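PDB 6KPB: scarecrow-like protein 3 from Arabidopsis thaliana, which probably acts as a transcription factor in plant development and binds zinc finger proteins of the IDD group, among them JACKDAW/IDD10. Local coordinates for residues Ile133-Leu138 and Ile390-Met395; Met142-Lys147 and Cys451-Tyr456. All blocks are in the same frame, centred on the assembly; numbering follows the deposited sequence.

Contact 1: residues Ile133-Leu138 and Ile390-Met395; sequences IHVRRL and IKVEKM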
loop_
_atom_site.group_PDB
_atom_site.type_symbol
_atom_site.label_atom_id
_atom_site.label_comp_id
_atom_site.label_asym_id
_atom_site.label_seq_id
_atom_site.Cartn_x
_atom_site.Cartn_y
_atom_site.Cartn_z
ATOM N N ILE A 133 -2.472 5.291 13.817
ATOM C CA ILE A 133 -2.387 5.489 15.262
ATOM C C ILE A 133 -0.949 5.319 15.731
ATOM O O ILE A 133 -0.459 6.078 16.577
ATOM C CB ILE A 133 -3.334 4.521 15.997
ATOM C CG1 ILE A 133 -4.793 4.821 15.656
ATOM C CG2 ILE A 133 -3.113 4.598 17.500
ATOM C CD1 ILE A 133 -5.773 3.895 16.348
ATOM N N HIS A 134 -0.246 4.329 15.175
ATOM C CA HIS A 134 1.123 4.055 15.592
ATOM C C HIS A 134 2.048 5.229 15.285
ATOM O O HIS A 134 2.866 5.621 16.126
ATOM C CB HIS A 134 1.624 2.778 14.915
ATOM C CG HIS A 134 3.021 2.400 15.297
ATOM N ND1 HIS A 134 3.401 2.179 16.603
ATOM C CD2 HIS A 134 4.128 2.200 14.544
ATOM C CE1 HIS A 134 4.683 1.861 16.639
ATOM N NE2 HIS A 134 5.147 1.867 15.403
ATOM N N VAL A 135 1.931 5.812 14.089
ATOM C CA VAL A 135 2.837 6.897 13.724
ATOM C C VAL A 135 2.533 8.155 14.534
ATOM O O VAL A 135 3.447 8.925 14.857
ATOM C CB VAL A 135 2.786 7.159 12.206
ATOM C CG1 VAL A 135 1.450 7.758 11.792
ATOM C CG2 VAL A 135 3.938 8.058 11.776
ATOM N N ARG A 136 1.265 8.382 14.895
ATOM C CA ARG A 136 0.940 9.522 15.751
ATOM C C ARG A 136 1.515 9.337 17.149
ATOM O O ARG A 136 1.969 10.304 17.772
ATOM C CB ARG A 136 -0.572 9.727 15.824
ATOM C CG ARG A 136 -1.216 10.107 14.504
ATOM C CD ARG A 136 -2.639 10.594 14.705
ATOM N NE ARG A 136 -3.458 10.380 13.516
ATOM C CZ ARG A 136 -4.328 9.384 13.384
ATOM N NH1 ARG A 136 -4.497 8.514 14.371
ATOM N NH2 ARG A 136 -5.033 9.260 12.267
ATOM N N ARG A 137 1.495 8.104 17.661
ATOM C CA ARG A 137 2.128 7.833 18.947
ATOM C C ARG A 137 3.624 8.112 18.881
ATOM O O ARG A 137 4.204 8.663 19.824
ATOM C CB ARG A 137 1.859 6.387 19.368
ATOM C CG ARG A 137 2.036 6.108 20.857
ATOM C CD ARG A 137 3.474 5.740 21.209
ATOM N NE ARG A 137 3.802 4.360 20.862
ATOM C CZ ARG A 137 5.026 3.843 20.926
ATOM N NH1 ARG A 137 6.048 4.591 21.318
ATOM N NH2 ARG A 137 5.230 2.575 20.593
ATOM N N LEU A 138 4.263 7.748 17.764
ATOM C CA LEU A 138 5.695 7.986 17.617
ATOM C C LEU A 138 6.013 9.477 17.605
ATOM O O LEU A 138 6.971 9.919 18.251
ATOM C CB LEU A 138 6.210 7.319 16.342
ATOM C CG LEU A 138 6.245 5.789 16.339
ATOM C CD1 LEU A 138 6.607 5.262 14.960
ATOM C CD2 LEU A 138 7.228 5.279 17.384
ATOM N N ILE A 390 11.869 6.130 10.214
ATOM C CA ILE A 390 11.427 6.093 8.822
ATOM C C ILE A 390 9.918 6.277 8.733
ATOM O O ILE A 390 9.419 6.990 7.852
ATOM C CB ILE A 390 11.881 4.785 8.152
ATOM C CG1 ILE A 390 13.408 4.672 8.182
ATOM C CG2 ILE A 390 11.368 4.713 6.720
ATOM C CD1 ILE A 390 13.944 3.475 7.429
ATOM N N LYS A 391 9.166 5.642 9.639
ATOM C CA LYS A 391 7.714 5.806 9.646
ATOM C C LYS A 391 7.327 7.271 9.807
ATOM O O LYS A 391 6.479 7.787 9.070
ATOM C CB LYS A 391 7.088 4.970 10.762
ATOM C CG LYS A 391 6.978 3.487 10.467
ATOM C CD LYS A 391 5.736 2.904 11.127
ATOM C CE LYS A 391 5.912 1.429 11.442
ATOM N NZ LYS A 391 6.945 1.221 12.493
ATOM N N VAL A 392 7.940 7.957 10.774
ATOM C CA VAL A 392 7.645 9.373 10.983
ATOM C C VAL A 392 8.064 10.185 9.765
ATOM O O VAL A 392 7.312 11.036 9.273
ATOM C CB VAL A 392 8.330 9.878 12.266
ATOM C CG1 VAL A 392 8.259 11.395 12.349
ATOM C CG2 VAL A 392 7.691 9.242 13.492
ATOM N N GLU A 393 9.268 9.923 9.251
ATOM C CA GLU A 393 9.773 10.693 8.118
ATOM C C GLU A 393 8.907 10.498 6.879
ATOM O O GLU A 393 8.696 11.441 6.109
ATOM C CB GLU A 393 11.226 10.311 7.834
ATOM C CG GLU A 393 12.213 10.865 8.851
ATOM C CD GLU A 393 13.601 10.270 8.709
ATOM O OE1 GLU A 393 13.740 9.235 8.020
ATOM O OE2 GLU A 393 14.554 10.834 9.286
ATOM N N LYS A 394 8.384 9.288 6.676
ATOM C CA LYS A 394 7.566 9.006 5.498
ATOM C C LYS A 394 6.094 9.344 5.719
ATOM O O LYS A 394 5.522 10.161 4.989
ATOM C CB LYS A 394 7.693 7.566 5.110
ATOM C CG LYS A 394 6.490 7.057 4.384
ATOM C CD LYS A 394 6.850 6.184 3.220
ATOM C CE LYS A 394 6.085 6.625 1.998
ATOM N NZ LYS A 394 5.919 5.523 1.034
ATOM N N MET A 395 5.463 8.714 6.714
ATOM C CA MET A 395 4.014 8.810 6.856
ATOM C C MET A 395 3.549 10.182 7.324
ATOM O O MET A 395 2.378 10.519 7.130
ATOM C CB MET A 395 3.505 7.737 7.819
ATOM C CG MET A 395 3.783 6.315 7.364
ATOM S SD MET A 395 2.906 5.077 8.337
ATOM C CE MET A 395 3.428 3.579 7.503
#
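Val135 drives one methyl, CG2, into the side of the helix that carries Lys391 and Val392. That methyl stands anti to the backbone N and reaches three neighbours: Val135 CG2 lies 3.7 Å from the carbonyl O of Lys391, and 4.0 Å from both Val392 CA and Met395 CB. One turn on, Leu138 CB rests on Val392 CG2 at 3.7 Å, so Val392 is touched by two residues of the opposite helix. The axes of 133-138 and 390-395, parts of two helices of the GRAS domain, 129-142 and 387-406, come within 9.4 Å and cross at -109°; such an angle keeps the contact short, and the CA atoms of Val135 and Val392 are its nearest pair, 6.1 Å apart. Beside this apolar patch the side chains of Lys391 and His134 cross at about a right angle, the lysine at the edge of the imidazole. Lys391 CE lies in the ring plane, 3.7 Å from His134 CD2, and the bend at chi4 of Lys391 (67°) carries NZ along the same edge. Leu138 CG sits over one face of that ring, toward the rim, from within its own helix. Further out, Glu131 touches both Lys391 and Met395, while Asp388 touches His134 and Leu138.

Contact 2: residues Met142-Lys147 and Cys451-Tyr456; sequences MFPILK and CGFDGY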
loop_
_atom_site.group_PDB
_atom_site.type_symbol
_atom_site.label_atom_id
_atom_site.label_comp_id
_atom_site.label_asym_id
_atom_site.label_seq_id
_atom_site.Cartn_x
_atom_site.Cartn_y
_atom_site.Cartn_z
ATOM N N MET A 142 8.617 10.776 20.132
ATOM C CA MET A 142 9.936 11.126 19.621
ATOM C C MET A 142 10.163 12.629 19.537
ATOM O O MET A 142 11.318 13.064 19.453
ATOM C CB MET A 142 10.154 10.492 18.242
ATOM C CG MET A 142 9.977 8.980 18.231
ATOM S SD MET A 142 10.145 8.255 16.592
ATOM C CE MET A 142 11.922 8.340 16.379
ATOM N N PHE A 143 9.098 13.428 19.564
ATOM C CA PHE A 143 9.192 14.877 19.547
ATOM C C PHE A 143 8.486 15.465 20.763
ATOM O O PHE A 143 7.515 14.887 21.260
ATOM C CB PHE A 143 8.574 15.462 18.271
ATOM C CG PHE A 143 9.318 15.102 17.018
ATOM C CD1 PHE A 143 9.037 13.927 16.342
ATOM C CD2 PHE A 143 10.299 15.941 16.514
ATOM C CE1 PHE A 143 9.721 13.593 15.190
ATOM C CE2 PHE A 143 10.988 15.613 15.362
ATOM C CZ PHE A 143 10.698 14.438 14.698
ATOM N N PRO A 144 8.957 16.602 21.271
ATOM C CA PRO A 144 8.288 17.265 22.398
ATOM C C PRO A 144 7.199 18.250 22.000
ATOM O O PRO A 144 6.714 18.980 22.868
ATOM C CB PRO A 144 9.452 18.008 23.065
ATOM C CG PRO A 144 10.307 18.413 21.908
ATOM C CD PRO A 144 10.196 17.301 20.882
ATOM N N ILE A 145 6.811 18.284 20.722
ATOM C CA ILE A 145 5.877 19.301 20.244
ATOM C C ILE A 145 4.540 19.177 20.960
ATOM O O ILE A 145 4.026 20.147 21.529
ATOM C CB ILE A 145 5.703 19.193 18.720
ATOM C CG1 ILE A 145 7.059 19.263 18.010
ATOM C CG2 ILE A 145 4.751 20.267 18.224
ATOM C CD1 ILE A 145 7.847 20.515 18.304
ATOM N N LEU A 146 3.956 17.978 20.941
ATOM C CA LEU A 146 2.612 17.800 21.479
ATOM C C LEU A 146 2.596 17.906 23.000
ATOM O O LEU A 146 1.642 18.440 23.578
ATOM C CB LEU A 146 2.042 16.458 21.023
ATOM C CG LEU A 146 1.615 16.405 19.555
ATOM C CD1 LEU A 146 1.123 15.017 19.186
ATOM C CD2 LEU A 146 0.534 17.441 19.290
ATOM N N LYS A 147 3.639 17.402 23.666
ATOM C CA LYS A 147 3.700 17.504 25.121
ATOM C C LYS A 147 3.720 18.960 25.572
ATOM O O LYS A 147 3.048 19.326 26.543
ATOM C CB LYS A 147 4.929 16.765 25.651
ATOM C CG LYS A 147 4.883 15.251 25.496
ATOM C CD LYS A 147 6.251 14.646 25.782
ATOM C CE LYS A 147 6.287 13.145 25.517
ATOM N NZ LYS A 147 5.895 12.353 26.715
ATOM N N CYS A 451 14.957 13.932 28.605
ATOM C CA CYS A 451 15.875 13.082 27.858
ATOM C C CYS A 451 15.586 13.182 26.365
ATOM O O CYS A 451 14.465 12.911 25.920
ATOM C CB CYS A 451 15.756 11.636 28.336
ATOM S SG CYS A 451 16.989 10.506 27.642
ATOM N N GLY A 452 16.595 13.580 25.595
ATOM C CA GLY A 452 16.470 13.652 24.154
ATOM C C GLY A 452 15.761 14.875 23.619
ATOM O O GLY A 452 15.427 14.900 22.430
ATOM N N PHE A 453 15.521 15.890 24.448
ATOM C CA PHE A 453 14.851 17.107 24.010
ATOM C C PHE A 453 15.782 18.313 23.977
ATOM O O PHE A 453 15.311 19.443 23.807
ATOM C CB PHE A 453 13.641 17.395 24.899
ATOM C CG PHE A 453 12.491 16.457 24.675
ATOM C CD1 PHE A 453 12.317 15.836 23.449
ATOM C CD2 PHE A 453 11.579 16.200 25.686
ATOM C CE1 PHE A 453 11.259 14.970 23.236
ATOM C CE2 PHE A 453 10.518 15.337 25.478
ATOM C CZ PHE A 453 10.358 14.722 24.251
ATOM N N ASP A 454 17.086 18.105 24.136
ATOM C CA ASP A 454 18.035 19.200 23.996
ATOM C C ASP A 454 18.128 19.630 22.536
ATOM O O ASP A 454 17.960 18.826 21.615
ATOM C CB ASP A 454 19.409 18.789 24.523
ATOM C CG ASP A 454 19.990 17.609 23.774
ATOM O OD1 ASP A 454 19.375 16.521 23.817
ATOM O OD2 ASP A 454 21.051 17.769 23.133
ATOM N N GLY A 455 18.398 20.919 22.332
ATOM C CA GLY A 455 18.357 21.540 21.032
ATOM C C GLY A 455 17.078 22.307 20.772
ATOM O O GLY A 455 17.078 23.242 19.962
ATOM N N TYR A 456 15.992 21.935 21.442
ATOM C CA TYR A 456 14.744 22.670 21.330
ATOM C C TYR A 456 14.773 23.916 22.203
ATOM O O TYR A 456 15.464 23.974 23.224
ATOM C CB TYR A 456 13.558 21.793 21.730
ATOM C CG TYR A 456 13.225 20.717 20.726
ATOM C CD1 TYR A 456 12.399 20.985 19.643
ATOM C CD2 TYR A 456 13.732 19.433 20.863
ATOM C CE1 TYR A 456 12.089 20.006 18.724
ATOM C CE2 TYR A 456 13.428 18.447 19.948
ATOM C CZ TYR A 456 12.608 18.739 18.881
ATOM O OH TYR A 456 12.304 17.758 17.970
#
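Pro144 sits in the angle between two aromatic rings, Phe453 and Tyr456, and turns a different carbon to the face of each. Pro144 CB stands almost squarely over the Phe453 face, 3.4 Å from the ring centroid and 7° off the normal. Pro144 CG does the same to Tyr456, 3.6 Å from its centroid and 8° off the normal. Both are CH-pi contacts, and CD reaches each ring as well, with Pro144 CD 3.4 Å from Tyr456 CZ. Over the centre of the opposite face of Phe453 stands the carbonyl O of Cys451, 4.2 Å above the ring plane. The two aromatics reach the same proline because a type II beta turn from Phe453 to Tyr456 folds the chain back, with Gly455 at a positive phi inside it. Tyr456 also brings its hydroxyl to the edge of the Phe143 ring, near that ring's plane, with Tyr456 OH 3.1 Å from Phe143 CD2. Pro144 holds the N-cap position of helix 145-160, so the two rings pack on the corner where helix 129-142 hands over to the next. Around it, Leu448 of helix 438-448 touches both Pro144 and Tyr456, Leu378 of helix 360-381 packs on Phe143, and Trp469 of strand 464-469 meets Tyr456 edge-to-face, tying the corner to the antiparallel strands of the predicted SAW region.

Overall arrangement
Helix 129-142 and the corner after it serve both contacts, whose centres lie about 15 Å apart. They touch directly: Val392 CG1 lies 3.9 Å from Phe143 CE1, and Val392 CG2 also packs on Met142, so one valine belongs to both neighbourhoods. Contact 2 is the more buried, an aromatic and proline cluster joining a helix start to a turn just ahead of strand 456-461. Contact 1 is partly buried, aliphatic at its middle and edged by His134 and Lys391, and it joins two helices. Their segments alternate along the chain. Contact 1 joins helix 129-142 to the predicted PFYRE region, and contact 2 joins the corner after it to the predicted SAW region.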